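PDB 4FE9: outer membrane protein SusF from Bacteroides thetaiotaomicron, which binds starch at the cell surface through its carbohydrate-binding modules, ahead of transport into the periplasm for degradation. Local coordinates for residues Y153-D158 with F192-A197; E187-F192 with I233-D238; S220-V225 with R251-D256. All blocks are in the same frame, centred on the assembly; numbering follows the deposited sequence.

Contact 1 (Y153-D158 with F192-A197). With GLC (alpha-D-glucopyranose), chain B; GLC (alpha-D-glucopyranose), chain C.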
loop_
_atom_site.group_PDB
_atom_site.type_symbol
_atom_site.label_atom_id
_atom_site.label_comp_id
_atom_site.label_asym_id
_atom_site.label_seq_id
_atom_site.Cartn_x
_atom_site.Cartn_y
_atom_site.Cartn_z
ATOM N N TYR A 153 -19.587 10.544 -4.630
ATOM C CA TYR A 153 -18.727 11.541 -5.267
ATOM C C TYR A 153 -18.520 11.216 -6.745
ATOM O O TYR A 153 -18.450 10.058 -7.114
ATOM C CB TYR A 153 -17.362 11.573 -4.565
ATOM C CG TYR A 153 -17.460 12.063 -3.152
ATOM C CD1 TYR A 153 -17.509 13.421 -2.896
ATOM C CD2 TYR A 153 -17.805 11.181 -2.112
ATOM C CE1 TYR A 153 -17.848 13.913 -1.600
ATOM C CE2 TYR A 153 -18.117 11.668 -0.815
ATOM C CZ TYR A 153 -18.078 13.021 -0.569
ATOM O OH TYR A 153 -18.425 13.515 0.678
ATOM N N TYR A 154 -18.316 12.255 -7.549
ATOM C CA TYR A 154 -18.096 12.092 -8.979
ATOM C C TYR A 154 -16.763 12.765 -9.405
ATOM O O TYR A 154 -16.363 13.786 -8.813
ATOM C CB TYR A 154 -19.253 12.718 -9.729
ATOM C CG TYR A 154 -20.511 11.928 -9.618
ATOM C CD1 TYR A 154 -21.286 11.976 -8.461
ATOM C CD2 TYR A 154 -20.933 11.100 -10.661
ATOM C CE1 TYR A 154 -22.463 11.233 -8.351
ATOM C CE2 TYR A 154 -22.122 10.385 -10.577
ATOM C CZ TYR A 154 -22.870 10.433 -9.413
ATOM O OH TYR A 154 -24.015 9.675 -9.301
ATOM N N ILE A 155 -16.086 12.190 -10.403
ATOM C CA ILE A 155 -14.982 12.881 -11.081
ATOM C C ILE A 155 -15.470 13.521 -12.363
ATOM O O ILE A 155 -16.188 12.882 -13.174
ATOM C CB ILE A 155 -13.843 11.936 -11.425
ATOM C CG1 ILE A 155 -13.339 11.202 -10.183
ATOM C CG2 ILE A 155 -12.714 12.674 -12.183
ATOM C CD1 ILE A 155 -12.560 12.049 -9.267
ATOM N N VAL A 156 -15.032 14.758 -12.584
ATOM C CA VAL A 156 -15.250 15.467 -13.825
ATOM C C VAL A 156 -13.876 16.083 -14.222
ATOM O O VAL A 156 -13.209 16.691 -13.390
ATOM C CB VAL A 156 -16.278 16.616 -13.603
ATOM C CG1 VAL A 156 -16.381 17.522 -14.811
ATOM C CG2 VAL A 156 -17.632 16.052 -13.276
ATOM N N GLY A 157 -13.462 15.922 -15.473
ATOM C CA GLY A 157 -12.208 16.516 -15.936
ATOM C C GLY A 157 -12.054 16.537 -17.443
ATOM O O GLY A 157 -13.043 16.430 -18.176
ATOM N N ASP A 158 -10.840 16.855 -17.902
ATOM C CA ASP A 158 -10.557 16.922 -19.352
ATOM C C ASP A 158 -10.909 15.580 -19.992
ATOM O O ASP A 158 -11.423 15.545 -21.097
ATOM C CB ASP A 158 -9.084 17.236 -19.638
ATOM C CG ASP A 158 -8.593 18.561 -18.975
ATOM O OD1 ASP A 158 -7.419 18.605 -18.544
ATOM O OD2 ASP A 158 -9.281 19.581 -19.081
ATOM N N PHE A 192 -8.641 17.465 -13.367
ATOM C CA PHE A 192 -9.963 17.068 -12.928
ATOM C C PHE A 192 -10.333 17.666 -11.573
ATOM O O PHE A 192 -9.455 18.065 -10.791
ATOM C CB PHE A 192 -10.075 15.551 -12.888
ATOM C CG PHE A 192 -9.206 14.898 -11.834
ATOM C CD1 PHE A 192 -9.748 14.534 -10.598
ATOM C CD2 PHE A 192 -7.882 14.608 -12.089
ATOM C CE1 PHE A 192 -8.969 13.941 -9.631
ATOM C CE2 PHE A 192 -7.089 13.973 -11.123
ATOM C CZ PHE A 192 -7.661 13.615 -9.896
ATOM N N LYS A 193 -11.618 17.647 -11.268
ATOM C CA LYS A 193 -12.095 17.914 -9.902
ATOM C C LYS A 193 -12.985 16.772 -9.391
ATOM O O LYS A 193 -13.486 15.971 -10.181
ATOM C CB LYS A 193 -12.835 19.247 -9.861
ATOM C CG LYS A 193 -11.874 20.458 -9.932
ATOM C CD LYS A 193 -12.595 21.760 -10.284
ATOM C CE LYS A 193 -11.755 22.928 -9.825
ATOM N NZ LYS A 193 -12.250 24.251 -10.200
ATOM N N ILE A 194 -13.223 16.753 -8.074
ATOM C CA ILE A 194 -14.131 15.828 -7.457
ATOM C C ILE A 194 -15.356 16.581 -6.996
ATOM O O ILE A 194 -15.247 17.674 -6.454
ATOM C CB ILE A 194 -13.492 15.194 -6.253
ATOM C CG1 ILE A 194 -12.266 14.385 -6.668
ATOM C CG2 ILE A 194 -14.481 14.269 -5.527
ATOM C CD1 ILE A 194 -11.295 14.130 -5.484
ATOM N N PHE A 195 -16.525 16.078 -7.327
ATOM C CA PHE A 195 -17.747 16.750 -6.907
ATOM C C PHE A 195 -18.556 15.830 -6.038
ATOM O O PHE A 195 -18.737 14.674 -6.373
ATOM C CB PHE A 195 -18.566 17.190 -8.120
ATOM C CG PHE A 195 -17.951 18.320 -8.873
ATOM C CD1 PHE A 195 -16.937 18.083 -9.802
ATOM C CD2 PHE A 195 -18.250 19.617 -8.540
ATOM C CE1 PHE A 195 -16.283 19.139 -10.415
ATOM C CE2 PHE A 195 -17.591 20.672 -9.140
ATOM C CZ PHE A 195 -16.670 20.432 -10.126
ATOM N N PRO A 196 -19.067 16.348 -4.902
ATOM C CA PRO A 196 -20.128 15.625 -4.222
ATOM C C PRO A 196 -21.359 15.500 -5.124
ATOM O O PRO A 196 -21.660 16.409 -5.894
ATOM C CB PRO A 196 -20.441 16.512 -2.997
ATOM C CG PRO A 196 -19.961 17.839 -3.349
ATOM C CD PRO A 196 -18.809 17.666 -4.298
ATOM N N ALA A 197 -22.077 14.395 -4.996
ATOM C CA ALA A 197 -23.299 14.154 -5.798
ATOM C C ALA A 197 -24.286 15.325 -5.771
ATOM O O ALA A 197 -24.926 15.625 -6.782
ATOM C CB ALA A 197 -23.986 12.858 -5.352
HETATM C C1 GLC B . -14.646 24.597 -14.627
HETATM C C2 GLC B . -13.730 24.084 -13.524
HETATM C C3 GLC B . -12.279 24.445 -13.848
HETATM C C4 GLC B . -11.907 23.861 -15.195
HETATM C C5 GLC B . -12.900 24.311 -16.261
HETATM C C6 GLC B . -12.609 23.558 -17.547
HETATM O O2 GLC B . -14.074 24.728 -12.290
HETATM O O3 GLC B . -11.450 23.891 -12.838
HETATM O O4 GLC B . -10.596 24.252 -15.564
HETATM O O5 GLC B . -14.273 23.988 -15.872
HETATM O O6 GLC B . -13.419 24.090 -18.567
HETATM C C1 GLC C . -9.667 23.237 -15.301
HETATM C C2 GLC C . -8.425 23.830 -14.703
HETATM C C3 GLC C . -7.788 24.820 -15.655
HETATM C C4 GLC C . -7.647 24.229 -17.051
HETATM C C5 GLC C . -8.587 23.354 -17.455
HETATM C C6 GLC C . -8.450 22.764 -18.831
HETATM O O2 GLC C . -8.780 24.500 -13.483
HETATM O O3 GLC C . -6.532 25.206 -15.112
HETATM O O4 GLC C . -7.239 25.135 -18.117
HETATM O O5 GLC C . -9.343 22.567 -16.497
HETATM O O6 GLC C . -7.591 21.627 -18.722
#
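Tyr154 and Phe195 face each other as a hydrogen-bonded antiparallel pair, and with Tyr153 they bury the largest areas in this pairing of strands 153-157 and 191-196. Tyr154 N donates to Phe195 O at 2.7 Å, and Phe195 N returns the bond to Tyr154 O. The Tyr154 ring, with CG beside its own backbone N (chi1 -72°), reaches along the partner strand until CE1 meets Ala197 CB at the ring edge, 3.7 Å away. The Phe195 ring runs the other way and brings CE1 to 4.1 Å from Val156 CB. On the sheet face of Ile155 and Ile194, Tyr153 lays its CD1 3.7 Å from Pro196 CA, while its hydroxyl is held by the backbone N of Asp149. Both strands belong to the antiparallel beta-sandwich of the first carbohydrate-binding module, an Ig-like fold, where they lie next to each other between strands 168-172 and 233-234. Farther along, Ile155 CD1 fits against Ile194 CG1 at 3.5 Å. At Gly157 the strands close to 3.8 Å between its CA and Phe192 CA, so near that a beta carbon here would collide with Phe192 CB. Polar side chains at this end hold the glycan: Asp158 OD2 accepts from O6 of the chain C glucose at 2.7 Å, and the extended Lys193 donates through NZ to O2 and O3 of the chain B glucose, each at 2.8 Å.

Contact 2 (E187-F192 with I233-D238). With GLC (alpha-D-glucopyranose), chain C; EDO (1,2-ethanediol), chain M.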
loop_
_atom_site.group_PDB
_atom_site.type_symbol
_atom_site.label_atom_id
_atom_site.label_comp_id
_atom_site.label_asym_id
_atom_site.label_seq_id
_atom_site.Cartn_x
_atom_site.Cartn_y
_atom_site.Cartn_z
ATOM N N GLU A 187 -5.889 9.169 -22.561
ATOM C CA GLU A 187 -4.949 9.348 -23.688
ATOM C C GLU A 187 -3.846 10.330 -23.402
ATOM O O GLU A 187 -2.821 10.289 -24.038
ATOM C CB GLU A 187 -5.698 9.793 -24.961
ATOM C CG GLU A 187 -7.005 9.026 -25.186
ATOM C CD GLU A 187 -7.275 8.715 -26.667
ATOM O OE1 GLU A 187 -7.096 9.628 -27.527
ATOM O OE2 GLU A 187 -7.728 7.582 -26.956
ATOM N N SER A 188 -4.104 11.296 -22.530
ATOM C CA SER A 188 -3.047 12.237 -22.089
ATOM C C SER A 188 -3.339 12.639 -20.664
ATOM O O SER A 188 -4.402 12.331 -20.154
ATOM C CB SER A 188 -3.055 13.485 -22.976
ATOM O OG SER A 188 -4.374 14.020 -23.057
ATOM N N THR A 189 -2.418 13.346 -20.021
ATOM C CA THR A 189 -2.669 13.794 -18.635
ATOM C C THR A 189 -3.915 14.680 -18.589
ATOM O O THR A 189 -4.327 15.272 -19.608
ATOM C CB THR A 189 -1.490 14.548 -18.062
ATOM O OG1 THR A 189 -1.178 15.644 -18.942
ATOM C CG2 THR A 189 -0.253 13.607 -17.948
ATOM N N SER A 190 -4.574 14.711 -17.444
ATOM C CA SER A 190 -5.822 15.390 -17.383
ATOM C C SER A 190 -5.951 16.167 -16.085
ATOM O O SER A 190 -5.514 15.704 -15.040
ATOM C CB SER A 190 -6.966 14.393 -17.535
ATOM O OG SER A 190 -8.210 15.038 -17.379
ATOM N N ASN A 191 -6.449 17.392 -16.192
ATOM C CA ASN A 191 -7.002 18.095 -15.034
ATOM C C ASN A 191 -8.354 17.521 -14.664
ATOM O O ASN A 191 -9.117 17.087 -15.545
ATOM C CB ASN A 191 -7.134 19.578 -15.341
ATOM C CG ASN A 191 -5.784 20.253 -15.464
ATOM O OD1 ASN A 191 -4.851 19.897 -14.760
ATOM N ND2 ASN A 191 -5.638 21.113 -16.462
ATOM N N PHE A 192 -8.641 17.465 -13.367
ATOM C CA PHE A 192 -9.963 17.068 -12.928
ATOM C C PHE A 192 -10.333 17.666 -11.573
ATOM O O PHE A 192 -9.455 18.065 -10.791
ATOM C CB PHE A 192 -10.075 15.551 -12.888
ATOM C CG PHE A 192 -9.206 14.898 -11.834
ATOM C CD1 PHE A 192 -9.748 14.534 -10.598
ATOM C CD2 PHE A 192 -7.882 14.608 -12.089
ATOM C CE1 PHE A 192 -8.969 13.941 -9.631
ATOM C CE2 PHE A 192 -7.089 13.973 -11.123
ATOM C CZ PHE A 192 -7.661 13.615 -9.896
ATOM N N ILE A 233 -6.996 19.181 -9.956
ATOM C CA ILE A 233 -5.895 18.287 -9.771
ATOM C C ILE A 233 -5.443 17.792 -11.137
ATOM O O ILE A 233 -6.285 17.475 -12.019
ATOM C CB ILE A 233 -6.295 17.092 -8.914
ATOM C CG1 ILE A 233 -6.845 17.551 -7.529
ATOM C CG2 ILE A 233 -5.139 16.106 -8.795
ATOM C CD1 ILE A 233 -7.627 16.477 -6.782
ATOM N N ASN A 234 -4.131 17.669 -11.322
ATOM C CA ASN A 234 -3.634 17.054 -12.540
ATOM C C ASN A 234 -3.221 15.588 -12.336
ATOM O O ASN A 234 -2.573 15.256 -11.363
ATOM C CB ASN A 234 -2.475 17.877 -13.145
ATOM C CG ASN A 234 -2.122 17.419 -14.530
ATOM O OD1 ASN A 234 -1.402 16.453 -14.673
ATOM N ND2 ASN A 234 -2.905 17.860 -15.493
ATOM N N THR A 235 -3.585 14.709 -13.268
ATOM C CA THR A 235 -3.231 13.287 -13.105
ATOM C C THR A 235 -1.732 13.050 -13.094
ATOM O O THR A 235 -1.277 12.068 -12.532
ATOM C CB THR A 235 -3.880 12.374 -14.170
ATOM O OG1 THR A 235 -3.490 12.813 -15.485
ATOM C CG2 THR A 235 -5.330 12.458 -14.061
ATOM N N ALA A 236 -0.967 13.929 -13.751
ATOM C CA ALA A 236 0.499 13.735 -13.900
ATOM C C ALA A 236 0.886 12.492 -14.724
ATOM O O ALA A 236 1.911 12.497 -15.421
ATOM C CB ALA A 236 1.215 13.724 -12.536
ATOM N N LEU A 237 -0.026 11.542 -14.816
ATOM C CA LEU A 237 0.193 10.349 -15.600
ATOM C C LEU A 237 -0.842 10.253 -16.686
ATOM O O LEU A 237 -1.872 10.917 -16.635
ATOM C CB LEU A 237 0.096 9.108 -14.706
ATOM C CG LEU A 237 0.970 9.135 -13.451
ATOM C CD1 LEU A 237 0.383 8.213 -12.382
ATOM C CD2 LEU A 237 2.438 8.754 -13.791
ATOM N N ASP A 238 -0.656 9.292 -17.577
ATOM C CA ASP A 238 -1.706 8.894 -18.449
ATOM C C ASP A 238 -1.651 7.398 -18.650
ATOM O O ASP A 238 -0.954 6.691 -17.900
ATOM C CB ASP A 238 -1.624 9.658 -19.787
ATOM C CG ASP A 238 -0.313 9.390 -20.551
ATOM O OD1 ASP A 238 0.345 8.354 -20.289
ATOM O OD2 ASP A 238 0.014 10.179 -21.461
HETATM C C1 GLC C . -9.667 23.237 -15.301
HETATM C C2 GLC C . -8.425 23.830 -14.703
HETATM C C3 GLC C . -7.788 24.820 -15.655
HETATM C C4 GLC C . -7.647 24.229 -17.051
HETATM C C5 GLC C . -8.587 23.354 -17.455
HETATM C C6 GLC C . -8.450 22.764 -18.831
HETATM O O2 GLC C . -8.780 24.500 -13.483
HETATM O O3 GLC C . -6.532 25.206 -15.112
HETATM O O4 GLC C . -7.239 25.135 -18.117
HETATM O O5 GLC C . -9.343 22.567 -16.497
HETATM O O6 GLC C . -7.591 21.627 -18.722
HETATM C C1 EDO M . -8.174 12.362 -22.354
HETATM O O1 EDO M . -8.373 10.977 -22.642
HETATM C C2 EDO M . -7.392 12.482 -21.039
HETATM O O2 EDO M . -7.060 13.848 -20.759
HETATM O O HOH W 1 -3.037 17.920 -18.456
HETATM O O HOH W 2 0.173 13.494 -21.645
#
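Phe192 and Ile233 form the tightly packed end of this contact. They pair antiparallel through two backbone bonds, Phe192 N to Ile233 O and Ile233 N to Phe192 O, and their side chains share one face of the sheet. With CG between its backbone N and carbonyl carbon (chi1 67°), the Phe192 ring turns toward the neighbouring strand, and Ile233 CB sits over one ring face, 4.0 Å from the centroid, in a CH-pi contact. Thr235 CG2 approaches Phe192 CE2 obliquely at 3.7 Å, and Val254 and Ile243 pack round the same ring. Where the strands part, Thr235 still grips Ser190 twice: Thr235 N donates to Ser190 O, and Thr235 OG1 accepts from Ser190 N at 2.9 Å while donating to Leu237 O. That hydroxyl ties a bend in its own segment to the opposite backbone.

The solvent side is looser. Thr189 CG2 touches Leu237 O at 3.4 Å, Asp238 CB rests against Ser188 C at 3.5 Å, and one water joins Thr189 OG1 to Asn234 ND2. The two asparagines, on the sugar-facing side, are more firmly linked. Asn234 OD1 accepts from Ala236 N in an Asx turn, which leaves ND2 to donate to Asn191 OD1 at 2.9 Å. The donor stands above the carbonyl plane of Asn191, with the two amides 77° apart. Asn191 ND2 in turn donates to O6 of the chain C glucose at 3.0 Å; Asn234 thus probably helps to orient the Asn191 amide, as a second-shell residue of the glucose-binding site of the starch-binding module.

Contact 3 (S220-V225 with R251-D256); sequences SGDNFV and RFTVKD. With EDO (1,2-ethanediol), chain E.
Arg251 and Asp222 meet across the pairing of strand 222-224, at an edge of the antiparallel sheet of the Ig-like first carbohydrate-binding module, with strand 251-256. The backbone bonds are few: Phe252 N donates to Asn223 O and Asn223 N to Phe252 O, and beyond them Val254 N reaches Gly221 O at 3.0 Å. Gly221 has a positive phi, which favours glycine, and Ser220 OG accepts from Asp222 N in an ST turn.

The charged interactions centre on Arg251. Arg251 NH1 forms a salt bridge to Asp222 OD1 at 2.6 Å, the carboxylate plane standing at 90° to the guanidinium. Arg251 CZ also lies over one face of the Phe224 ring, 4.3 Å from the centroid, in a cation-pi contact with the two planes tilted 70° apart. Replacing Arg251 by an alanine would probably leave Asp222 without this cationic mate and strip the covering from one face of the Phe224 ring.

The ring of Phe252 organises the packing on the face of Asn223. A chi1 of 74°, which sets CG between N and C of the main chain, turns the Phe252 ring toward strand 222-224, where Asn223 CB lies 3.6 Å from Phe252 CE1, while Val225 CG2 approaches the ring edge. The Asn223 amide is held through ND2 by Asp218. Asn223 N lies over one face of the Phe252 ring, 3.9 Å above its plane.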
loop_
_atom_site.group_PDB
_atom_site.type_symbol
_atom_site.label_atom_id
_atom_site.label_comp_id
_atom_site.label_asym_id
_atom_site.label_seq_id
_atom_site.Cartn_x
_atom_site.Cartn_y
_atom_site.Cartn_z
ATOM N N SER A 220 1.320 16.682 -8.169
ATOM C CA SER A 220 2.078 15.905 -7.180
ATOM C C SER A 220 1.650 14.441 -7.171
ATOM O O SER A 220 2.418 13.575 -6.788
ATOM C CB SER A 220 1.899 16.498 -5.782
ATOM O OG SER A 220 0.605 16.177 -5.283
ATOM N N GLY A 221 0.399 14.178 -7.566
ATOM C CA GLY A 221 -0.147 12.822 -7.527
ATOM C C GLY A 221 -0.562 12.349 -6.134
ATOM O O GLY A 221 -0.980 11.203 -5.956
ATOM N N ASP A 222 -0.395 13.203 -5.130
ATOM C CA ASP A 222 -0.542 12.752 -3.730
ATOM C C ASP A 222 -0.522 13.985 -2.822
ATOM O O ASP A 222 0.522 14.625 -2.664
ATOM C CB ASP A 222 0.601 11.789 -3.368
ATOM C CG ASP A 222 0.568 11.316 -1.874
ATOM O OD1 ASP A 222 -0.396 11.637 -1.099
ATOM O OD2 ASP A 222 1.468 10.528 -1.519
ATOM N N ASN A 223 -1.709 14.442 -2.428
ATOM C CA ASN A 223 -1.811 15.696 -1.704
ATOM C C ASN A 223 -3.139 15.847 -0.966
ATOM O O ASN A 223 -3.971 14.956 -0.994
ATOM C CB ASN A 223 -1.616 16.863 -2.652
ATOM C CG ASN A 223 -0.919 18.038 -1.981
ATOM O OD1 ASN A 223 -0.907 18.152 -0.752
ATOM N ND2 ASN A 223 -0.352 18.920 -2.784
ATOM N N PHE A 224 -3.352 17.021 -0.392
ATOM C CA PHE A 224 -4.570 17.314 0.331
ATOM C C PHE A 224 -5.662 17.722 -0.622
ATOM O O PHE A 224 -5.407 18.406 -1.615
ATOM C CB PHE A 224 -4.318 18.446 1.352
ATOM C CG PHE A 224 -3.572 17.990 2.585
ATOM C CD1 PHE A 224 -4.149 17.093 3.461
ATOM C CD2 PHE A 224 -2.235 18.365 2.790
ATOM C CE1 PHE A 224 -3.424 16.582 4.545
ATOM C CE2 PHE A 224 -1.531 17.934 3.926
ATOM C CZ PHE A 224 -2.142 17.092 4.828
ATOM N N VAL A 225 -6.896 17.457 -0.239
ATOM C CA VAL A 225 -8.045 18.017 -0.935
ATOM C C VAL A 225 -8.462 19.321 -0.320
ATOM O O VAL A 225 -8.652 19.397 0.883
ATOM C CB VAL A 225 -9.223 17.033 -0.869
ATOM C CG1 VAL A 225 -10.479 17.644 -1.528
ATOM C CG2 VAL A 225 -8.832 15.732 -1.522
ATOM N N ARG A 251 -7.665 13.535 1.444
ATOM C CA ARG A 251 -6.442 13.428 0.688
ATOM C C ARG A 251 -6.808 12.684 -0.586
ATOM O O ARG A 251 -7.769 11.906 -0.585
ATOM C CB ARG A 251 -5.417 12.594 1.462
ATOM C CG ARG A 251 -4.453 13.460 2.335
ATOM C CD ARG A 251 -3.034 12.821 2.437
ATOM N NE ARG A 251 -2.035 13.849 2.670
ATOM C CZ ARG A 251 -1.026 14.115 1.859
ATOM N NH1 ARG A 251 -0.741 13.298 0.860
ATOM N NH2 ARG A 251 -0.187 15.089 2.165
ATOM N N PHE A 252 -5.981 12.848 -1.632
ATOM C CA PHE A 252 -6.181 12.138 -2.884
ATOM C C PHE A 252 -4.848 11.594 -3.342
ATOM O O PHE A 252 -3.789 12.142 -2.987
ATOM C CB PHE A 252 -6.752 13.080 -3.921
ATOM C CG PHE A 252 -5.745 14.067 -4.469
ATOM C CD1 PHE A 252 -5.663 15.359 -3.946
ATOM C CD2 PHE A 252 -4.849 13.682 -5.472
ATOM C CE1 PHE A 252 -4.707 16.270 -4.429
ATOM C CE2 PHE A 252 -3.883 14.559 -5.949
ATOM C CZ PHE A 252 -3.810 15.863 -5.443
ATOM N N THR A 253 -4.869 10.454 -4.025
ATOM C CA THR A 253 -3.737 10.054 -4.856
ATOM C C THR A 253 -4.212 9.758 -6.279
ATOM O O THR A 253 -5.384 9.434 -6.500
ATOM C CB THR A 253 -3.076 8.806 -4.332
ATOM O OG1 THR A 253 -4.063 7.786 -4.224
ATOM C CG2 THR A 253 -2.403 9.071 -2.937
ATOM N N VAL A 254 -3.299 9.896 -7.230
ATOM C CA VAL A 254 -3.473 9.380 -8.562
ATOM C C VAL A 254 -2.298 8.478 -8.855
ATOM O O VAL A 254 -1.156 8.936 -8.830
ATOM C CB VAL A 254 -3.479 10.506 -9.574
ATOM C CG1 VAL A 254 -3.740 9.943 -10.978
ATOM C CG2 VAL A 254 -4.584 11.563 -9.197
ATOM N N LYS A 255 -2.573 7.201 -9.144
ATOM C CA LYS A 255 -1.537 6.194 -9.237
ATOM C C LYS A 255 -1.607 5.441 -10.565
ATOM O O LYS A 255 -2.653 5.382 -11.186
ATOM C CB LYS A 255 -1.639 5.219 -8.057
ATOM C CG LYS A 255 -1.168 5.882 -6.726
ATOM C CD LYS A 255 -1.657 5.156 -5.456
ATOM C CE LYS A 255 -1.509 3.672 -5.570
ATOM N NZ LYS A 255 -1.129 3.080 -4.237
ATOM N N ASP A 256 -0.435 5.045 -11.062
ATOM C CA ASP A 256 -0.314 4.165 -12.235
ATOM C C ASP A 256 -1.081 2.857 -11.961
ATOM O O ASP A 256 -0.957 2.265 -10.880
ATOM C CB ASP A 256 1.191 3.921 -12.478
ATOM C CG ASP A 256 1.477 2.967 -13.633
ATOM O OD1 ASP A 256 0.534 2.480 -14.301
ATOM O OD2 ASP A 256 2.673 2.645 -13.814
HETATM C C1 EDO E . -5.729 9.255 -0.400
HETATM O O1 EDO E . -4.823 8.938 0.651
HETATM C C2 EDO E . -6.367 7.984 -0.921
HETATM O O2 EDO E . -5.338 7.061 -1.276
#

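In the fold
All three contacts lie in the antiparallel sheet of the first carbohydrate-binding module. Contacts 1 and 2, whose centres are 13 Å apart, share strand 191-196 and Phe192, and are tied together where Asp158 OD1 lies 2.8 Å from Asn191 N, a probable hydrogen bond. Both reach the chain C glucose, which Asp216 also helps to hold. Contact 3 pairs strands at the other end of the strand order, yet its centre is only 11 Å from that of contact 2: Ile233 CG2 comes within 3.5 Å of Phe252 CE2, and Phe192 CZ within 3.8 Å of Val254 CG2. Contact 3 itself stands back from the sugars, the Phe252 side chain being about 13 Å from a bound glucose.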